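Local coordinates for protein manganese lipoxygenase (Gaeumannomyces graminis, PDB 5FX8) that uses a catalytic manganese ion to insert molecular oxygen into linoleic and alpha-linolenic acids, giving 11S- and finally 13R-hydroperoxides, at residues E68-G73 / A303-L308; K196-T201 / Y262-D267. All coordinates share one frame; numbering follows the deposited sequence.

Contact 1 of 2, residues E68-G73 / A303-L308; sequences ELFLYG and AAFRTL
Where the long helix 268-305 ends, Phe-305 and Arg-306 pack against Phe-70 and Tyr-72, which lie at the passage from helix 56-69 into the short strand 71-73. The two phenylalanines form an edge-to-face pair: Phe-305 brings its CD2/CE2 edge over one face of the Phe-70 ring, with the planes at 52° and the centroids 4.7 Å apart. With CG anti to the backbone N (chi1 -177°), Phe-70 extends its ring into this buried spot, where Ile-92 of helix 86-124 also touches both rings. Arginine suits position 306 because its long aliphatic part can lie among rings while its charged end reaches a polar group. CG of Arg-306 lies 3.8 Å from CD1 of Phe-70, and CD of Arg-306 is 3.4 Å from CZ of Tyr-72. A bend at chi3 of Arg-306 (43°) then turns the guanidinium, and Arg-306 NH1 gives a 2.7 Å hydrogen bond to Phe-70 O, which lies practically in the guanidinium plane. NE forms a salt bridge with Glu-442 of helix 434-444, and the same carboxylate oxygen is hydrogen-bonded to Tyr-72 OH, so Glu-442 is probably held ionised. Tyr-72 OH also approaches CA and CB of Ala-303, small enough for the phenol to come close to the helix backbone. The contact thus joins helix 268-305 to the two-stranded antiparallel sheet 71-73/83-85 in the mainly helical lipoxygenase fold.

Contact 2 of 2, residues K196-T201 / Y262-D267; sequences KKLTAT and YTPLDD
Leu-198 and Thr-263 reach toward each other tip to tip, methyl CD2 of the leucine meeting methyl CG2 of the threonine at 3.8 Å. A chi1 of -180° turns the CG of Leu-198 away from its own backbone N and carries the branched end out from the helix to the opposing loop. The other methyl, CD1 of Leu-198, lies against the proline ring, 4.1 Å from CB of Pro-264; the two side chains cross at about a right angle, and CD2 also approaches the proline CD. Leu-265 comes in beside them, its CD1 4.0 Å from CB of Lys-197 and 4.3 Å from CB of Leu-198. The lysine thus lends its aliphatic base to an exposed edge. Thr-263, Pro-264 and Leu-265 belong to a type I beta turn, Thr-263 to Asp-266, which links strand 261-262, at one edge of the five-stranded antiparallel sheet, to helix 268-305; across from it lies the last turn of helix 192-199. Proline fits the second position of such a turn because its fixed phi matches. Within the turn, Thr-263 N donates to OD1 of Asp-266 (2.6 Å), and the other carboxylate oxygen forms a salt bridge with Lys-508. On the helix side, Thr-199 OG1 accepts from Thr-201 N in an ST turn, while Ala-200 adopts positive phi as the chain leaves the helix.

Overall arrangement
The two contacts lie near opposite ends of helix 268-305: contact 1 takes in its C-terminal end, contact 2 the turn that leads into its start. Their centres are about 56 Å apart, on opposite sides of the chain's centre, and both lie away from the manganese site. Contact 1 is buried, and its chemistry combines aromatic packing with an arginine hydrogen bond and a carboxylate supplied by another helix. Contact 2 is a smaller surface contact, in which aliphatic groups meet with no hydrogen bond across; its polar bonds stay within each segment or go to other neighbours. Along the sequence, both segments of contact 2 fall between those of contact 1.

Contact 1 of 2, residues E68-G73 / A303-L308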
loop_
_atom_site.group_PDB
_atom_site.type_symbol
_atom_site.label_atom_id
_atom_site.label_comp_id
_atom_site.label_asym_id
_atom_site.label_seq_id
_atom_site.Cartn_x
_atom_site.Cartn_y
_atom_site.Cartn_z
ATOM N N GLU A 68 15.469 -28.699 -3.630
ATOM C CA GLU A 68 16.891 -28.519 -3.857
ATOM C C GLU A 68 17.239 -27.114 -4.309
ATOM O O GLU A 68 18.392 -26.715 -4.196
ATOM C CB GLU A 68 17.410 -29.516 -4.894
ATOM C CG GLU A 68 17.616 -30.919 -4.370
ATOM C CD GLU A 68 18.041 -31.913 -5.448
ATOM O OE1 GLU A 68 17.365 -32.022 -6.505
ATOM O OE2 GLU A 68 19.064 -32.594 -5.221
ATOM N N LEU A 69 16.286 -26.359 -4.805
ATOM C CA LEU A 69 16.589 -25.099 -5.440
ATOM C C LEU A 69 15.987 -23.901 -4.732
ATOM O O LEU A 69 16.389 -22.773 -5.027
ATOM C CB LEU A 69 16.122 -25.117 -6.902
ATOM C CG LEU A 69 16.535 -26.322 -7.740
ATOM C CD1 LEU A 69 15.912 -26.282 -9.110
ATOM C CD2 LEU A 69 17.982 -26.294 -7.875
ATOM N N PHE A 70 15.045 -24.105 -3.813
ATOM C CA PHE A 70 14.424 -23.021 -3.060
ATOM C C PHE A 70 14.772 -23.208 -1.590
ATOM O O PHE A 70 14.185 -24.041 -0.907
ATOM C CB PHE A 70 12.948 -23.019 -3.319
ATOM C CG PHE A 70 12.197 -21.923 -2.672
ATOM C CD1 PHE A 70 11.808 -22.001 -1.339
ATOM C CD2 PHE A 70 11.762 -20.854 -3.424
ATOM C CE1 PHE A 70 11.046 -20.990 -0.764
ATOM C CE2 PHE A 70 11.011 -19.849 -2.855
ATOM C CZ PHE A 70 10.649 -19.918 -1.526
ATOM N N LEU A 71 15.731 -22.424 -1.104
ATOM C CA LEU A 71 16.397 -22.666 0.167
ATOM C C LEU A 71 16.103 -21.547 1.142
ATOM O O LEU A 71 15.754 -20.430 0.757
ATOM C CB LEU A 71 17.912 -22.804 -0.022
ATOM C CG LEU A 71 18.376 -23.786 -1.118
ATOM C CD1 LEU A 71 19.853 -23.759 -1.303
ATOM C CD2 LEU A 71 18.009 -25.170 -0.774
ATOM N N TYR A 72 16.240 -21.868 2.419
ATOM C CA TYR A 72 16.121 -20.867 3.462
ATOM C C TYR A 72 17.425 -20.101 3.549
ATOM O O TYR A 72 18.471 -20.694 3.825
ATOM C CB TYR A 72 15.809 -21.507 4.806
ATOM C CG TYR A 72 14.509 -22.225 4.865
ATOM C CD1 TYR A 72 13.326 -21.563 4.617
ATOM C CD2 TYR A 72 14.458 -23.560 5.186
ATOM C CE1 TYR A 72 12.142 -22.218 4.666
ATOM C CE2 TYR A 72 13.298 -24.207 5.240
ATOM C CZ TYR A 72 12.141 -23.535 4.977
ATOM O OH TYR A 72 10.966 -24.209 5.032
ATOM N N GLY A 73 17.364 -18.789 3.350
ATOM C CA GLY A 73 18.535 -17.953 3.437
ATOM C C GLY A 73 18.497 -17.062 4.654
ATOM O O GLY A 73 17.517 -17.020 5.389
ATOM N N ALA A 303 7.824 -22.194 3.777
ATOM C CA ALA A 303 7.641 -23.548 4.241
ATOM C C ALA A 303 6.623 -24.277 3.364
ATOM O O ALA A 303 6.846 -25.434 2.987
ATOM C CB ALA A 303 7.251 -23.511 5.717
ATOM N N ALA A 304 5.543 -23.589 2.954
ATOM C CA ALA A 304 4.565 -24.223 2.070
ATOM C C ALA A 304 5.159 -24.542 0.704
ATOM O O ALA A 304 4.944 -25.634 0.172
ATOM C CB ALA A 304 3.319 -23.352 1.909
ATOM N N PHE A 305 5.879 -23.600 0.104
ATOM C CA PHE A 305 6.420 -23.837 -1.233
ATOM C C PHE A 305 7.383 -25.017 -1.247
ATOM O O PHE A 305 7.437 -25.762 -2.221
ATOM C CB PHE A 305 7.107 -22.571 -1.736
ATOM C CG PHE A 305 7.409 -22.566 -3.198
ATOM C CD1 PHE A 305 6.414 -22.367 -4.127
ATOM C CD2 PHE A 305 8.712 -22.705 -3.643
ATOM C CE1 PHE A 305 6.712 -22.339 -5.458
ATOM C CE2 PHE A 305 9.018 -22.668 -4.973
ATOM C CZ PHE A 305 8.036 -22.484 -5.881
ATOM N N ARG A 306 8.113 -25.217 -0.165
ATOM C CA ARG A 306 8.993 -26.369 -0.026
ATOM C C ARG A 306 8.287 -27.706 0.229
ATOM O O ARG A 306 8.981 -28.719 0.330
ATOM C CB ARG A 306 9.990 -26.102 1.104
ATOM C CG ARG A 306 10.951 -24.983 0.774
ATOM C CD ARG A 306 11.976 -24.833 1.821
ATOM N NE ARG A 306 12.468 -26.128 2.255
ATOM C CZ ARG A 306 13.493 -26.768 1.709
ATOM N NH1 ARG A 306 14.164 -26.233 0.696
ATOM N NH2 ARG A 306 13.847 -27.943 2.187
ATOM N N THR A 307 6.956 -27.766 0.320
ATOM C CA THR A 307 6.298 -28.992 0.778
ATOM C C THR A 307 5.011 -29.315 0.022
ATOM O O THR A 307 4.736 -30.482 -0.253
ATOM C CB THR A 307 5.958 -28.917 2.272
ATOM O OG1 THR A 307 5.301 -27.672 2.558
ATOM C CG2 THR A 307 7.171 -29.105 3.153
ATOM N N LEU A 308 4.195 -28.308 -0.273
ATOM C CA LEU A 308 3.003 -28.506 -1.078
ATOM C C LEU A 308 3.367 -28.516 -2.551
ATOM O O LEU A 308 4.236 -27.763 -3.002
ATOM C CB LEU A 308 1.976 -27.406 -0.845
ATOM C CG LEU A 308 1.655 -27.018 0.573
ATOM C CD1 LEU A 308 0.698 -25.876 0.566
ATOM C CD2 LEU A 308 1.059 -28.195 1.231
#

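Contact 2 of 2, residues K196-T201 / Y262-D267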
loop_
_atom_site.group_PDB
_atom_site.type_symbol
_atom_site.label_atom_id
_atom_site.label_comp_id
_atom_site.label_asym_id
_atom_site.label_seq_id
_atom_site.Cartn_x
_atom_site.Cartn_y
_atom_site.Cartn_z
ATOM N N LYS A 196 -6.818 14.451 39.584
ATOM C CA LYS A 196 -8.166 14.645 40.101
ATOM C C LYS A 196 -8.925 15.677 39.284
ATOM O O LYS A 196 -10.098 15.469 38.951
ATOM C CB LYS A 196 -8.113 15.052 41.566
ATOM C CG LYS A 196 -9.446 15.390 42.185
ATOM C CD LYS A 196 -10.253 14.149 42.440
ATOM C CE LYS A 196 -9.563 13.263 43.427
ATOM N NZ LYS A 196 -10.465 12.139 43.716
ATOM N N LYS A 197 -8.277 16.793 38.931
ATOM C CA LYS A 197 -9.001 17.783 38.134
ATOM C C LYS A 197 -9.271 17.301 36.712
ATOM O O LYS A 197 -10.199 17.798 36.075
ATOM C CB LYS A 197 -8.252 19.121 38.099
ATOM C CG LYS A 197 -8.159 19.794 39.441
ATOM C CD LYS A 197 -8.013 21.297 39.343
ATOM C CE LYS A 197 -6.924 21.677 38.393
ATOM N NZ LYS A 197 -7.196 23.026 37.825
ATOM N N LEU A 198 -8.502 16.340 36.210
ATOM C CA LEU A 198 -8.672 15.865 34.845
ATOM C C LEU A 198 -9.646 14.690 34.739
ATOM O O LEU A 198 -10.430 14.613 33.796
ATOM C CB LEU A 198 -7.306 15.478 34.284
ATOM C CG LEU A 198 -7.226 14.953 32.862
ATOM C CD1 LEU A 198 -7.494 16.032 31.886
ATOM C CD2 LEU A 198 -5.867 14.433 32.650
ATOM N N THR A 199 -9.621 13.779 35.685
ATOM C CA THR A 199 -10.383 12.558 35.575
ATOM C C THR A 199 -11.480 12.408 36.608
ATOM O O THR A 199 -12.289 11.486 36.479
ATOM C CB THR A 199 -9.462 11.348 35.702
ATOM O OG1 THR A 199 -8.979 11.281 37.048
ATOM C CG2 THR A 199 -8.320 11.475 34.757
ATOM N N ALA A 200 -11.519 13.270 37.622
ATOM C CA ALA A 200 -12.417 13.249 38.773
ATOM C C ALA A 200 -12.163 12.067 39.691
ATOM O O ALA A 200 -12.988 11.784 40.551
ATOM C CB ALA A 200 -13.891 13.270 38.356
ATOM N N THR A 201 -11.047 11.370 39.537
ATOM C CA THR A 201 -10.759 10.231 40.389
ATOM C C THR A 201 -9.245 10.161 40.525
ATOM O O THR A 201 -8.556 11.163 40.323
ATOM C CB THR A 201 -11.464 8.970 39.836
ATOM O OG1 THR A 201 -11.167 7.812 40.622
ATOM C CG2 THR A 201 -11.123 8.708 38.374
ATOM N N TYR A 262 3.526 15.515 30.574
ATOM C CA TYR A 262 2.509 16.460 30.141
ATOM C C TYR A 262 1.097 15.914 30.354
ATOM O O TYR A 262 0.868 14.711 30.495
ATOM C CB TYR A 262 2.692 16.801 28.666
ATOM C CG TYR A 262 4.008 17.431 28.324
ATOM C CD1 TYR A 262 5.124 16.655 28.058
ATOM C CD2 TYR A 262 4.122 18.800 28.220
ATOM C CE1 TYR A 262 6.295 17.227 27.734
ATOM C CE2 TYR A 262 5.287 19.369 27.898
ATOM C CZ TYR A 262 6.370 18.584 27.660
ATOM O OH TYR A 262 7.554 19.161 27.327
ATOM N N THR A 263 0.141 16.825 30.330
ATOM C CA THR A 263 -1.248 16.505 30.604
ATOM C C THR A 263 -2.068 17.471 29.770
ATOM O O THR A 263 -1.546 18.513 29.365
ATOM C CB THR A 263 -1.541 16.644 32.117
ATOM O OG1 THR A 263 -1.069 15.488 32.814
ATOM C CG2 THR A 263 -2.954 16.797 32.399
ATOM N N PRO A 264 -3.326 17.144 29.445
ATOM C CA PRO A 264 -4.201 18.165 28.852
ATOM C C PRO A 264 -4.410 19.396 29.733
ATOM O O PRO A 264 -5.061 20.340 29.286
ATOM C CB PRO A 264 -5.515 17.418 28.630
ATOM C CG PRO A 264 -5.127 16.017 28.503
ATOM C CD PRO A 264 -3.903 15.799 29.339
ATOM N N LEU A 265 -3.894 19.420 30.956
ATOM C CA LEU A 265 -3.946 20.598 31.813
ATOM C C LEU A 265 -2.698 21.473 31.716
ATOM O O LEU A 265 -2.680 22.558 32.300
ATOM C CB LEU A 265 -4.157 20.186 33.279
ATOM C CG LEU A 265 -5.493 19.524 33.581
ATOM C CD1 LEU A 265 -5.614 19.352 35.064
ATOM C CD2 LEU A 265 -6.641 20.348 33.019
ATOM N N ASP A 266 -1.658 21.021 31.025
ATOM C CA ASP A 266 -0.522 21.860 30.681
ATOM C C ASP A 266 -0.969 22.996 29.773
ATOM O O ASP A 266 -2.098 23.038 29.299
ATOM C CB ASP A 266 0.555 21.057 29.946
ATOM C CG ASP A 266 1.422 20.245 30.865
ATOM O OD1 ASP A 266 1.050 19.111 31.183
ATOM O OD2 ASP A 266 2.493 20.725 31.255
ATOM N N ASP A 267 -0.044 23.910 29.507
ATOM C CA ASP A 267 -0.304 24.931 28.509
ATOM C C ASP A 267 -0.704 24.271 27.199
ATOM O O ASP A 267 -0.298 23.157 26.887
ATOM C CB ASP A 267 0.930 25.825 28.296
ATOM C CG ASP A 267 1.242 26.714 29.507
ATOM O OD1 ASP A 267 0.668 26.471 30.594
ATOM O OD2 ASP A 267 2.078 27.643 29.388
#